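Local coordinates for packaging enzyme P4 (Pseudomonas phage phi13, PDB 4BLP), which probably hydrolyses nucleoside triphosphates as a hexameric, RecA-like helicase motor that drives the packaging of viral RNA, at residues D[144-153]-D[273-283]; D[214-222]-D[234-242]. All blocks are in the same frame, centred on the assembly; numbering follows the deposited sequence.

Contact 1 (D[144-153]-D[273-283]); sequences HLSGLHVVVG and IAASVAGMTVV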
ATOM      1  N   HIS D 144       9.905 -13.064  40.175  1.00 11.11           N
ATOM      2  CA  HIS D 144       9.748 -12.654  38.769  1.00 10.22           C
ATOM      3  C   HIS D 144       9.557 -11.136  38.744  1.00 13.38           C
ATOM      4  O   HIS D 144       8.764 -10.620  39.545  1.00 13.36           O
ATOM      5  CB  HIS D 144       8.529 -13.391  38.183  1.00 10.32           C
ATOM      6  CG  HIS D 144       8.424 -13.408  36.682  1.00 11.60           C
ATOM      7  ND1 HIS D 144       8.420 -12.234  35.940  1.00 12.94           N
ATOM      8  CD2 HIS D 144       8.286 -14.461  35.844  1.00 12.46           C
ATOM      9  CE1 HIS D 144       8.282 -12.606  34.667  1.00 12.73           C
ATOM     10  NE2 HIS D 144       8.217 -13.938  34.553  1.00 12.06           N
ATOM     11  N   LEU D 145      10.275 -10.395  37.864  1.00 11.44           N
ATOM     12  CA  LEU D 145      10.000  -8.944  37.817  1.00 11.39           C
ATOM     13  C   LEU D 145       8.588  -8.680  37.301  1.00 12.04           C
ATOM     14  O   LEU D 145       8.013  -9.509  36.577  1.00 12.17           O
ATOM     15  CB  LEU D 145      10.992  -8.224  36.873  1.00 12.88           C
ATOM     16  CG  LEU D 145      12.436  -8.082  37.414  1.00 18.09           C
ATOM     17  CD1 LEU D 145      13.312  -7.397  36.354  1.00 18.04           C
ATOM     18  CD2 LEU D 145      12.477  -7.291  38.740  1.00 18.75           C
ATOM     19  N   SER D 146       8.044  -7.498  37.641  1.00 10.33           N
ATOM     20  CA  SER D 146       6.787  -7.064  37.063  1.00  9.42           C
ATOM     21  C   SER D 146       7.001  -6.904  35.548  1.00 11.26           C
ATOM     22  O   SER D 146       8.102  -6.558  35.100  1.00 11.44           O
ATOM     23  CB  SER D 146       6.348  -5.738  37.673  1.00 11.65           C
ATOM     24  OG  SER D 146       6.093  -5.877  39.057  1.00 12.04           O
ATOM     25  N   GLY D 147       5.954  -7.174  34.797  1.00  9.10           N
ATOM     26  CA  GLY D 147       6.008  -7.129  33.338  1.00  8.91           C
ATOM     27  C   GLY D 147       5.037  -8.136  32.765  1.00 11.41           C
ATOM     28  O   GLY D 147       3.996  -8.425  33.355  1.00 11.44           O
ATOM     29  N   LEU D 148       5.399  -8.682  31.606  1.00  8.38           N
ATOM     30  CA  LEU D 148       4.615  -9.665  30.891  1.00  7.98           C
ATOM     31  C   LEU D 148       5.423 -10.919  30.765  1.00 10.93           C
ATOM     32  O   LEU D 148       6.613 -10.839  30.429  1.00 10.60           O
ATOM     33  CB  LEU D 148       4.295  -9.065  29.495  1.00  8.25           C
ATOM     34  CG  LEU D 148       3.578  -9.954  28.483  1.00 12.98           C
ATOM     35  CD1 LEU D 148       2.150 -10.358  28.998  1.00 12.71           C
ATOM     36  CD2 LEU D 148       3.458  -9.227  27.120  1.00  9.94           C
ATOM     37  N   HIS D 149       4.789 -12.078  31.024  1.00  8.74           N
ATOM     38  CA  HIS D 149       5.413 -13.396  30.825  1.00  8.59           C
ATOM     39  C   HIS D 149       4.656 -14.050  29.689  1.00 12.57           C
ATOM     40  O   HIS D 149       3.450 -14.232  29.807  1.00 11.42           O
ATOM     41  CB  HIS D 149       5.336 -14.276  32.095  1.00  9.09           C
ATOM     42  CG  HIS D 149       6.088 -15.563  31.949  1.00 11.40           C
ATOM     43  ND1 HIS D 149       7.310 -15.749  32.570  1.00 12.95           N
ATOM     44  CD2 HIS D 149       5.796 -16.667  31.214  1.00 13.06           C
ATOM     45  CE1 HIS D 149       7.704 -16.972  32.231  1.00 12.62           C
ATOM     46  NE2 HIS D 149       6.838 -17.560  31.406  1.00 12.09           N
ATOM     47  N   VAL D 150       5.313 -14.396  28.601  1.00  8.58           N
ATOM     48  CA  VAL D 150       4.558 -15.019  27.513  1.00  8.92           C
ATOM     49  C   VAL D 150       4.848 -16.511  27.452  1.00 13.90           C
ATOM     50  O   VAL D 150       5.983 -16.948  27.689  1.00 14.07           O
ATOM     51  CB  VAL D 150       4.807 -14.338  26.139  1.00 15.17           C
ATOM     52  CG1 VAL D 150       4.351 -12.875  26.171  1.00 14.83           C
ATOM     53  CG2 VAL D 150       6.268 -14.440  25.738  1.00 15.93           C
ATOM     54  N   VAL D 151       3.828 -17.287  27.102  1.00 11.31           N
ATOM     55  CA  VAL D 151       3.919 -18.735  26.939  1.00 11.52           C
ATOM     56  C   VAL D 151       3.759 -18.971  25.461  1.00 12.77           C
ATOM     57  O   VAL D 151       2.705 -18.684  24.918  1.00 11.12           O
ATOM     58  CB  VAL D 151       2.847 -19.467  27.800  1.00 13.93           C
ATOM     59  CG1 VAL D 151       2.889 -20.996  27.562  1.00 15.54           C
ATOM     60  CG2 VAL D 151       3.049 -19.122  29.282  1.00 14.80           C
ATOM     61  N   VAL D 152       4.820 -19.505  24.804  1.00 11.65           N
ATOM     62  CA  VAL D 152       4.888 -19.598  23.359  1.00 12.37           C
ATOM     63  C   VAL D 152       4.886 -21.030  22.874  1.00 14.70           C
ATOM     64  O   VAL D 152       5.468 -21.901  23.493  1.00 14.00           O
ATOM     65  CB  VAL D 152       6.184 -18.867  22.855  1.00 18.87           C
ATOM     66  CG1 VAL D 152       6.200 -18.729  21.350  1.00 20.29           C
ATOM     67  CG2 VAL D 152       6.313 -17.471  23.477  1.00 18.95           C
ATOM     68  N   GLY D 153       4.265 -21.251  21.721  1.00 14.84           N
ATOM     69  CA  GLY D 153       4.255 -22.567  21.098  1.00 16.12           C
ATOM     70  C   GLY D 153       3.293 -22.571  19.945  1.00 23.24           C
ATOM     71  O   GLY D 153       2.415 -21.708  19.897  1.00 22.11           O
ATOM     72  N   ILE D 273      11.183 -12.529  20.811  1.00 13.00           N
ATOM     73  CA  ILE D 273      10.118 -12.421  21.817  1.00 11.01           C
ATOM     74  C   ILE D 273      10.742 -12.348  23.220  1.00 11.39           C
ATOM     75  O   ILE D 273      10.375 -11.477  24.021  1.00 10.83           O
ATOM     76  CB  ILE D 273       9.103 -13.602  21.689  1.00 13.72           C
ATOM     77  CG1 ILE D 273       8.312 -13.468  20.395  1.00 15.01           C
ATOM     78  CG2 ILE D 273       8.144 -13.608  22.888  1.00 13.25           C
ATOM     79  CD1 ILE D 273       7.373 -14.649  20.104  1.00 20.60           C
ATOM     80  N   ALA D 274      11.707 -13.250  23.526  1.00 11.75           N
ATOM     81  CA  ALA D 274      12.377 -13.247  24.838  1.00 12.63           C
ATOM     82  C   ALA D 274      13.054 -11.892  25.121  1.00 14.97           C
ATOM     83  O   ALA D 274      13.041 -11.432  26.250  1.00 13.00           O
ATOM     84  CB  ALA D 274      13.421 -14.357  24.897  1.00 14.55           C
ATOM     85  N   ALA D 275      13.598 -11.239  24.068  1.00 11.00           N
ATOM     86  CA  ALA D 275      14.285  -9.966  24.185  1.00 10.93           C
ATOM     87  C   ALA D 275      13.310  -8.818  24.395  1.00 13.54           C
ATOM     88  O   ALA D 275      13.749  -7.715  24.719  1.00 14.55           O
ATOM     89  CB  ALA D 275      15.107  -9.707  22.922  1.00 12.69           C
ATOM     90  N   SER D 276      11.990  -9.090  24.283  1.00  9.84           N
ATOM     91  CA  SER D 276      10.979  -8.050  24.393  1.00  8.79           C
ATOM     92  C   SER D 276      10.243  -8.009  25.723  1.00 11.92           C
ATOM     93  O   SER D 276       9.528  -7.028  25.972  1.00 11.96           O
ATOM     94  CB  SER D 276       9.948  -8.218  23.275  1.00  9.80           C
ATOM     95  OG  SER D 276      10.592  -8.304  22.002  1.00 12.56           O
ATOM     96  N   VAL D 277      10.333  -9.075  26.548  1.00  9.87           N
ATOM     97  CA  VAL D 277       9.463  -9.154  27.731  1.00  8.25           C
ATOM     98  C   VAL D 277      10.213  -9.603  28.987  1.00 11.11           C
ATOM     99  O   VAL D 277      11.355 -10.051  28.899  1.00 10.92           O
ATOM    100  CB  VAL D 277       8.287 -10.141  27.437  1.00 10.06           C
ATOM    101  CG1 VAL D 277       7.375  -9.634  26.280  1.00  8.68           C
ATOM    102  CG2 VAL D 277       8.832 -11.550  27.094  1.00 10.23           C
ATOM    103  N   ALA D 278       9.514  -9.588  30.141  1.00  8.97           N
ATOM    104  CA  ALA D 278      10.099  -9.992  31.423  1.00  9.13           C
ATOM    105  C   ALA D 278      10.345 -11.494  31.500  1.00 13.29           C
ATOM    106  O   ALA D 278      11.243 -11.916  32.208  1.00 13.17           O
ATOM    107  CB  ALA D 278       9.191  -9.575  32.576  1.00  9.66           C
ATOM    108  N   GLY D 279       9.533 -12.292  30.804  1.00 10.93           N
ATOM    109  CA  GLY D 279       9.743 -13.735  30.845  1.00  9.60           C
ATOM    110  C   GLY D 279       9.100 -14.460  29.698  1.00 11.97           C
ATOM    111  O   GLY D 279       8.125 -13.979  29.126  1.00 10.70           O
ATOM    112  N   MET D 280       9.642 -15.628  29.352  1.00  8.96           N
ATOM    113  CA  MET D 280       9.089 -16.406  28.258  1.00  8.07           C
ATOM    114  C   MET D 280       9.261 -17.885  28.577  1.00 13.07           C
ATOM    115  O   MET D 280      10.340 -18.302  28.992  1.00 13.90           O
ATOM    116  CB  MET D 280       9.835 -16.080  26.934  1.00 10.81           C
ATOM    117  CG  MET D 280       9.314 -16.894  25.763  1.00 15.05           C
ATOM    118  SD  MET D 280      10.122 -16.477  24.207  1.00 17.43           S
ATOM    119  CE  MET D 280      11.539 -17.617  24.293  1.00 17.70           C
ATOM    120  N   THR D 281       8.218 -18.670  28.342  1.00  9.42           N
ATOM    121  CA  THR D 281       8.234 -20.138  28.466  1.00 10.10           C
ATOM    122  C   THR D 281       7.846 -20.716  27.124  1.00 14.41           C
ATOM    123  O   THR D 281       6.819 -20.312  26.568  1.00 12.91           O
ATOM    124  CB  THR D 281       7.256 -20.639  29.579  1.00 14.92           C
ATOM    125  OG1 THR D 281       7.625 -20.058  30.827  1.00 12.65           O
ATOM    126  CG2 THR D 281       7.263 -22.180  29.723  1.00 15.86           C
ATOM    127  N   VAL D 282       8.673 -21.618  26.593  1.00 11.55           N
ATOM    128  CA  VAL D 282       8.366 -22.341  25.344  1.00 12.25           C
ATOM    129  C   VAL D 282       7.768 -23.680  25.768  1.00 14.48           C
ATOM    130  O   VAL D 282       8.376 -24.413  26.577  1.00 15.96           O
ATOM    131  CB  VAL D 282       9.603 -22.536  24.418  1.00 15.56           C
ATOM    132  CG1 VAL D 282       9.225 -23.368  23.180  1.00 15.42           C
ATOM    133  CG2 VAL D 282      10.194 -21.189  24.012  1.00 14.73           C
ATOM    134  N   VAL D 283       6.579 -23.995  25.241  1.00 11.51           N
ATOM    135  CA  VAL D 283       5.892 -25.239  25.582  1.00 12.58           C
ATOM    136  C   VAL D 283       5.716 -26.114  24.330  1.00 16.60           C
ATOM    137  O   VAL D 283       5.411 -25.616  23.246  1.00 17.11           O
ATOM    138  CB  VAL D 283       4.517 -24.932  26.280  1.00 17.75           C
ATOM    139  CG1 VAL D 283       3.587 -26.145  26.337  1.00 19.95           C
ATOM    140  CG2 VAL D 283       4.727 -24.341  27.675  1.00 16.83           C
TER

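Contact 2 (D[214-222]-D[234-242]); sequences SFRNLVFGI and ALYAALTSL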
ATOM      1  N   SER D 214      -6.172 -15.795  24.608  1.00  9.84           N
ATOM      2  CA  SER D 214      -4.723 -15.675  24.348  1.00  9.16           C
ATOM      3  C   SER D 214      -4.422 -14.346  23.663  1.00 12.00           C
ATOM      4  O   SER D 214      -5.323 -13.503  23.516  1.00  9.70           O
ATOM      5  CB  SER D 214      -4.306 -16.814  23.399  1.00  9.67           C
ATOM      6  OG  SER D 214      -4.840 -16.578  22.099  1.00 13.53           O
ATOM      7  N   PHE D 215      -3.179 -14.185  23.174  1.00  9.43           N
ATOM      8  CA  PHE D 215      -2.809 -12.985  22.426  1.00  8.89           C
ATOM      9  C   PHE D 215      -2.895 -13.230  20.912  1.00 12.96           C
ATOM     10  O   PHE D 215      -2.318 -12.465  20.135  1.00 10.97           O
ATOM     11  CB  PHE D 215      -1.385 -12.518  22.851  1.00  9.67           C
ATOM     12  CG  PHE D 215      -1.306 -11.617  24.059  1.00 12.11           C
ATOM     13  CD1 PHE D 215      -2.427 -11.371  24.843  1.00 11.50           C
ATOM     14  CD2 PHE D 215      -0.110 -10.976  24.399  1.00 13.94           C
ATOM     15  CE1 PHE D 215      -2.349 -10.531  25.972  1.00 11.85           C
ATOM     16  CE2 PHE D 215      -0.042 -10.103  25.510  1.00 13.67           C
ATOM     17  CZ  PHE D 215      -1.158  -9.893  26.299  1.00 10.65           C
ATOM     18  N   ARG D 216      -3.651 -14.249  20.477  1.00 10.43           N
ATOM     19  CA  ARG D 216      -3.747 -14.487  19.029  1.00 10.74           C
ATOM     20  C   ARG D 216      -4.239 -13.219  18.250  1.00 10.31           C
ATOM     21  O   ARG D 216      -3.724 -12.965  17.165  1.00  9.78           O
ATOM     22  CB  ARG D 216      -4.553 -15.740  18.705  1.00 16.25           C
ATOM     23  CG  ARG D 216      -6.025 -15.677  18.867  1.00 25.96           C
ATOM     24  CD  ARG D 216      -6.532 -17.127  18.857  1.00 26.60           C
ATOM     25  NE  ARG D 216      -6.384 -17.819  17.574  1.00 31.12           N
ATOM     26  CZ  ARG D 216      -7.398 -18.105  16.767  1.00 34.84           C
ATOM     27  NH1 ARG D 216      -8.638 -17.757  17.097  1.00 23.15           N
ATOM     28  NH2 ARG D 216      -7.190 -18.771  15.644  1.00 22.88           N
ATOM     29  N   ASN D 217      -5.195 -12.410  18.794  1.00  8.91           N
ATOM     30  CA  ASN D 217      -5.625 -11.216  18.039  1.00  9.60           C
ATOM     31  C   ASN D 217      -4.512 -10.160  17.939  1.00 11.73           C
ATOM     32  O   ASN D 217      -4.526  -9.376  16.992  1.00 11.80           O
ATOM     33  CB  ASN D 217      -6.876 -10.608  18.661  1.00 10.47           C
ATOM     34  CG  ASN D 217      -8.105 -11.085  17.942  1.00 25.97           C
ATOM     35  OD1 ASN D 217      -8.081 -12.103  17.262  1.00 17.88           O
ATOM     36  ND2 ASN D 217      -9.170 -10.304  18.000  1.00 22.33           N
ATOM     37  N   LEU D 218      -3.561 -10.153  18.905  1.00  9.23           N
ATOM     38  CA  LEU D 218      -2.409  -9.258  18.813  1.00 10.84           C
ATOM     39  C   LEU D 218      -1.500  -9.738  17.680  1.00 12.33           C
ATOM     40  O   LEU D 218      -1.058  -8.943  16.833  1.00 11.92           O
ATOM     41  CB  LEU D 218      -1.670  -9.252  20.172  1.00 12.41           C
ATOM     42  CG  LEU D 218      -0.749  -8.083  20.400  1.00 21.41           C
ATOM     43  CD1 LEU D 218      -1.579  -6.780  20.661  1.00 20.51           C
ATOM     44  CD2 LEU D 218       0.218  -8.390  21.595  1.00 25.18           C
ATOM     45  N   VAL D 219      -1.241 -11.058  17.626  1.00  9.56           N
ATOM     46  CA  VAL D 219      -0.437 -11.613  16.523  1.00 10.87           C
ATOM     47  C   VAL D 219      -1.086 -11.326  15.186  1.00 13.91           C
ATOM     48  O   VAL D 219      -0.419 -10.922  14.227  1.00 13.47           O
ATOM     49  CB  VAL D 219      -0.219 -13.142  16.699  1.00 14.05           C
ATOM     50  CG1 VAL D 219       0.485 -13.760  15.466  1.00 14.97           C
ATOM     51  CG2 VAL D 219       0.547 -13.433  17.976  1.00 13.37           C
ATOM     52  N   PHE D 220      -2.399 -11.544  15.097  1.00 12.14           N
ATOM     53  CA  PHE D 220      -3.096 -11.344  13.836  1.00 12.06           C
ATOM     54  C   PHE D 220      -3.251  -9.869  13.452  1.00 15.47           C
ATOM     55  O   PHE D 220      -3.203  -9.543  12.272  1.00 19.35           O
ATOM     56  CB  PHE D 220      -4.500 -11.993  13.910  1.00 11.60           C
ATOM     57  CG  PHE D 220      -4.549 -13.499  14.091  1.00 11.75           C
ATOM     58  CD1 PHE D 220      -3.430 -14.290  13.851  1.00 12.89           C
ATOM     59  CD2 PHE D 220      -5.712 -14.124  14.516  1.00 14.99           C
ATOM     60  CE1 PHE D 220      -3.490 -15.682  14.019  1.00 15.02           C
ATOM     61  CE2 PHE D 220      -5.768 -15.511  14.682  1.00 16.71           C
ATOM     62  CZ  PHE D 220      -4.677 -16.277  14.392  1.00 14.70           C
ATOM     63  N   GLY D 221      -3.425  -9.009  14.423  1.00 11.61           N
ATOM     64  CA  GLY D 221      -3.759  -7.617  14.166  1.00 12.60           C
ATOM     65  C   GLY D 221      -2.651  -6.594  14.136  1.00 17.52           C
ATOM     66  O   GLY D 221      -2.868  -5.515  13.596  1.00 18.00           O
ATOM     67  N   ILE D 222      -1.491  -6.886  14.742  1.00 12.63           N
ATOM     68  CA  ILE D 222      -0.355  -5.959  14.786  1.00 13.41           C
ATOM     69  C   ILE D 222       0.552  -6.329  13.616  1.00 23.15           C
ATOM     70  O   ILE D 222       1.399  -7.218  13.746  1.00 24.65           O
ATOM     71  CB  ILE D 222       0.398  -5.985  16.148  1.00 15.60           C
ATOM     72  CG1 ILE D 222      -0.506  -5.654  17.340  1.00 16.60           C
ATOM     73  CG2 ILE D 222       1.615  -5.023  16.138  1.00 15.55           C
ATOM     74  CD1 ILE D 222      -1.363  -4.339  17.225  1.00 23.19           C
ATOM     75  N   ALA D 234       6.629  -4.906  14.573  1.00 11.22           N
ATOM     76  CA  ALA D 234       5.725  -4.149  15.435  1.00 12.74           C
ATOM     77  C   ALA D 234       5.157  -5.030  16.562  1.00 11.71           C
ATOM     78  O   ALA D 234       4.774  -4.498  17.608  1.00  9.87           O
ATOM     79  CB  ALA D 234       4.588  -3.544  14.609  1.00 13.79           C
ATOM     80  N   LEU D 235       5.131  -6.364  16.379  1.00  7.98           N
ATOM     81  CA  LEU D 235       4.635  -7.255  17.430  1.00  8.28           C
ATOM     82  C   LEU D 235       5.617  -7.203  18.604  1.00 10.55           C
ATOM     83  O   LEU D 235       5.187  -7.197  19.739  1.00  9.56           O
ATOM     84  CB  LEU D 235       4.518  -8.698  16.922  1.00  8.58           C
ATOM     85  CG  LEU D 235       4.007  -9.718  17.948  1.00 12.16           C
ATOM     86  CD1 LEU D 235       2.596  -9.371  18.511  1.00 13.41           C
ATOM     87  CD2 LEU D 235       4.054 -11.152  17.354  1.00 12.69           C
ATOM     88  N   TYR D 236       6.925  -7.207  18.309  1.00  9.75           N
ATOM     89  CA  TYR D 236       7.930  -7.171  19.393  1.00  8.75           C
ATOM     90  C   TYR D 236       7.853  -5.864  20.129  1.00  9.88           C
ATOM     91  O   TYR D 236       7.918  -5.873  21.358  1.00  9.65           O
ATOM     92  CB  TYR D 236       9.340  -7.352  18.842  1.00 11.11           C
ATOM     93  CG  TYR D 236       9.505  -8.571  17.963  1.00 11.17           C
ATOM     94  CD1 TYR D 236       9.066  -9.825  18.383  1.00 11.22           C
ATOM     95  CD2 TYR D 236      10.151  -8.482  16.736  1.00 11.22           C
ATOM     96  CE1 TYR D 236       9.269 -10.960  17.593  1.00 13.96           C
ATOM     97  CE2 TYR D 236      10.352  -9.602  15.940  1.00 11.43           C
ATOM     98  CZ  TYR D 236       9.895 -10.835  16.364  1.00 19.16           C
ATOM     99  OH  TYR D 236      10.154 -11.934  15.578  1.00 17.87           O
ATOM    100  N   ALA D 237       7.711  -4.729  19.393  1.00  8.89           N
ATOM    101  CA  ALA D 237       7.587  -3.416  20.060  1.00  7.82           C
ATOM    102  C   ALA D 237       6.310  -3.410  20.919  1.00  9.44           C
ATOM    103  O   ALA D 237       6.310  -2.845  22.023  1.00  8.14           O
ATOM    104  CB  ALA D 237       7.514  -2.306  19.000  1.00  9.35           C
ATOM    105  N   ALA D 238       5.227  -4.023  20.416  1.00  8.26           N
ATOM    106  CA  ALA D 238       3.938  -4.061  21.179  1.00  8.13           C
ATOM    107  C   ALA D 238       4.125  -4.854  22.452  1.00  9.59           C
ATOM    108  O   ALA D 238       3.621  -4.474  23.501  1.00  7.94           O
ATOM    109  CB  ALA D 238       2.807  -4.691  20.344  1.00  8.26           C
ATOM    110  N   LEU D 239       4.819  -5.995  22.353  1.00  7.63           N
ATOM    111  CA  LEU D 239       5.038  -6.809  23.575  1.00  6.80           C
ATOM    112  C   LEU D 239       5.892  -6.034  24.592  1.00 10.08           C
ATOM    113  O   LEU D 239       5.612  -6.088  25.787  1.00  8.56           O
ATOM    114  CB  LEU D 239       5.750  -8.113  23.190  1.00  7.58           C
ATOM    115  CG  LEU D 239       4.860  -9.123  22.424  1.00 10.99           C
ATOM    116  CD1 LEU D 239       5.700 -10.316  21.967  1.00 12.46           C
ATOM    117  CD2 LEU D 239       3.652  -9.623  23.302  1.00  9.95           C
ATOM    118  N   THR D 240       6.884  -5.271  24.133  1.00  8.06           N
ATOM    119  CA  THR D 240       7.697  -4.458  25.091  1.00  7.75           C
ATOM    120  C   THR D 240       6.840  -3.360  25.685  1.00 10.25           C
ATOM    121  O   THR D 240       6.980  -3.053  26.861  1.00  9.04           O
ATOM    122  CB  THR D 240       8.952  -3.892  24.395  1.00 10.17           C
ATOM    123  OG1 THR D 240       9.732  -5.027  23.982  1.00  8.65           O
ATOM    124  CG2 THR D 240       9.787  -2.994  25.329  1.00 13.32           C
ATOM    125  N   SER D 241       5.979  -2.744  24.877  1.00  6.72           N
ATOM    126  CA  SER D 241       5.070  -1.693  25.415  1.00  6.77           C
ATOM    127  C   SER D 241       4.159  -2.257  26.499  1.00 10.20           C
ATOM    128  O   SER D 241       4.058  -1.665  27.591  1.00 10.52           O
ATOM    129  CB  SER D 241       4.239  -1.071  24.288  1.00  9.35           C
ATOM    130  OG  SER D 241       5.104  -0.371  23.407  1.00  9.41           O
ATOM    131  N   LEU D 242       3.523  -3.417  26.222  1.00  7.66           N
ATOM    132  CA  LEU D 242       2.646  -4.032  27.221  1.00  8.15           C
ATOM    133  C   LEU D 242       3.448  -4.470  28.424  1.00 10.57           C
ATOM    134  O   LEU D 242       3.042  -4.229  29.571  1.00  8.30           O
ATOM    135  CB  LEU D 242       1.925  -5.240  26.584  1.00  7.06           C
ATOM    136  CG  LEU D 242       0.946  -4.847  25.481  1.00  9.61           C
ATOM    137  CD1 LEU D 242       0.395  -6.112  24.781  1.00 11.36           C
ATOM    138  CD2 LEU D 242      -0.258  -4.016  26.091  1.00 11.42           C
TER

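Contact 1 (D[144-153]-D[273-283])
His149 lays one face of its imidazole on the backbone of Gly279 and Met280, with Gly279 C 3.6 Å above the ring plane. A chi1 of -174° sets CG beside its own carbonyl carbon, and the imidazole then lies over the Gly279-Met280 peptide. At its edge NE2 hydrogen-bonds Thr281 OG1 at 2.7 Å, and ND1 meets His144 NE2 at 2.8 Å, so two bonds fix the ring's rotation. Glycine suits position 279 because only a residue without a side chain leaves room for the two bonded rings. Thr281 OG1 has a second partner in Gln291.

Beneath these side chains the strands run parallel. Val150 N donates to Gly279 O (2.9 Å), and the ladder straightens toward its end, where Val283 N meets Val152 O at 2.9 Å with an N-H...O angle of 171°. On the other face, branched and flexible apolar groups pack tightly: Val150 CG2 touches Ile273 CG2 at 3.5 Å, and Val152 CG2 reaches Met280 CG at 3.8 Å. The looser side lies at partly exposed Val282, whose CG1 comes only to 4.0 Å from Val152 O and whose side chain also touches Ser290. Strand 147-152, followed directly by Gly153 of a probable Walker A motif and paired with 279-284, is characteristic of the central sheet of P-loop NTPases.

Contact 2 (D[214-222]-D[234-242])
Phe215 presents a ring edge to Leu239, whose CD2 lies near the ring plane, 4.1 Å from Phe215 CD2, while Leu242 CD1 arrives at a slant, 4.1 Å from Phe215 CE2. The ring also touches Ala255 and Ile257 of strand 252-257 and Met196 of helix 193-205, as befits a large, flat apolar group filling the seam between sheet and helices. A second aromatic, Phe220, takes no part in the interface with 234-242 and packs with Arg216 of its own helix: Arg216 O sits 3.2 Å above one face, offset toward the rim, and Arg216 NH2 lies at the ring edge. Phe220 CE2 in turn lies over one face of the guanidinium, toward its rim. The guanidinium continues to Thr240 and Ser276 of a neighbouring subunit.

Phe215 occupies the N-cap position of helix 216-221, and Ser214 OG accepts from Arg216 N in an ST turn. This short helix follows strand 210-213 and crosses helix 234-242 at 140°; both belong to the helical layer packed on the central sheet, as in RecA-like folds.

Leucine dominates the interface. Leu218, its CG anti to the backbone N (chi1 -161°), extends CD2 tip to tip toward Leu242 CD1 (3.9 Å), and the same methyl meets Leu235 CD1 at 4.0 Å. Just past the end of helix 216-221, Ile222 settles against the small Ala234, its CG2 3.5 Å from Ala234 O and 3.7 Å from Ala234 CB.

How the contacts relate
The centres of contacts 1 and 2 lie about 13 Å apart, in the sheet and in the helical layer on it. Along the chain the order is 144-153, 214-222, 234-242, 273-283, so contact 1 brings together two strands that are neighbours in the sheet, although both helices of contact 2 come between them in sequence. Helix 233-248 joins them directly: Leu239 CD2 packs on Leu148 CD2 at 3.8 Å, and Thr240 OG1 probably hydrogen-bonds Ser276 O at 2.8 Å. Thr240 and Ser276 also meet Arg216 of a second subunit, while this chain's Arg216 reaches the same pair on a third. The junction between the contacts therefore forms part of the subunit interface in the hexamer.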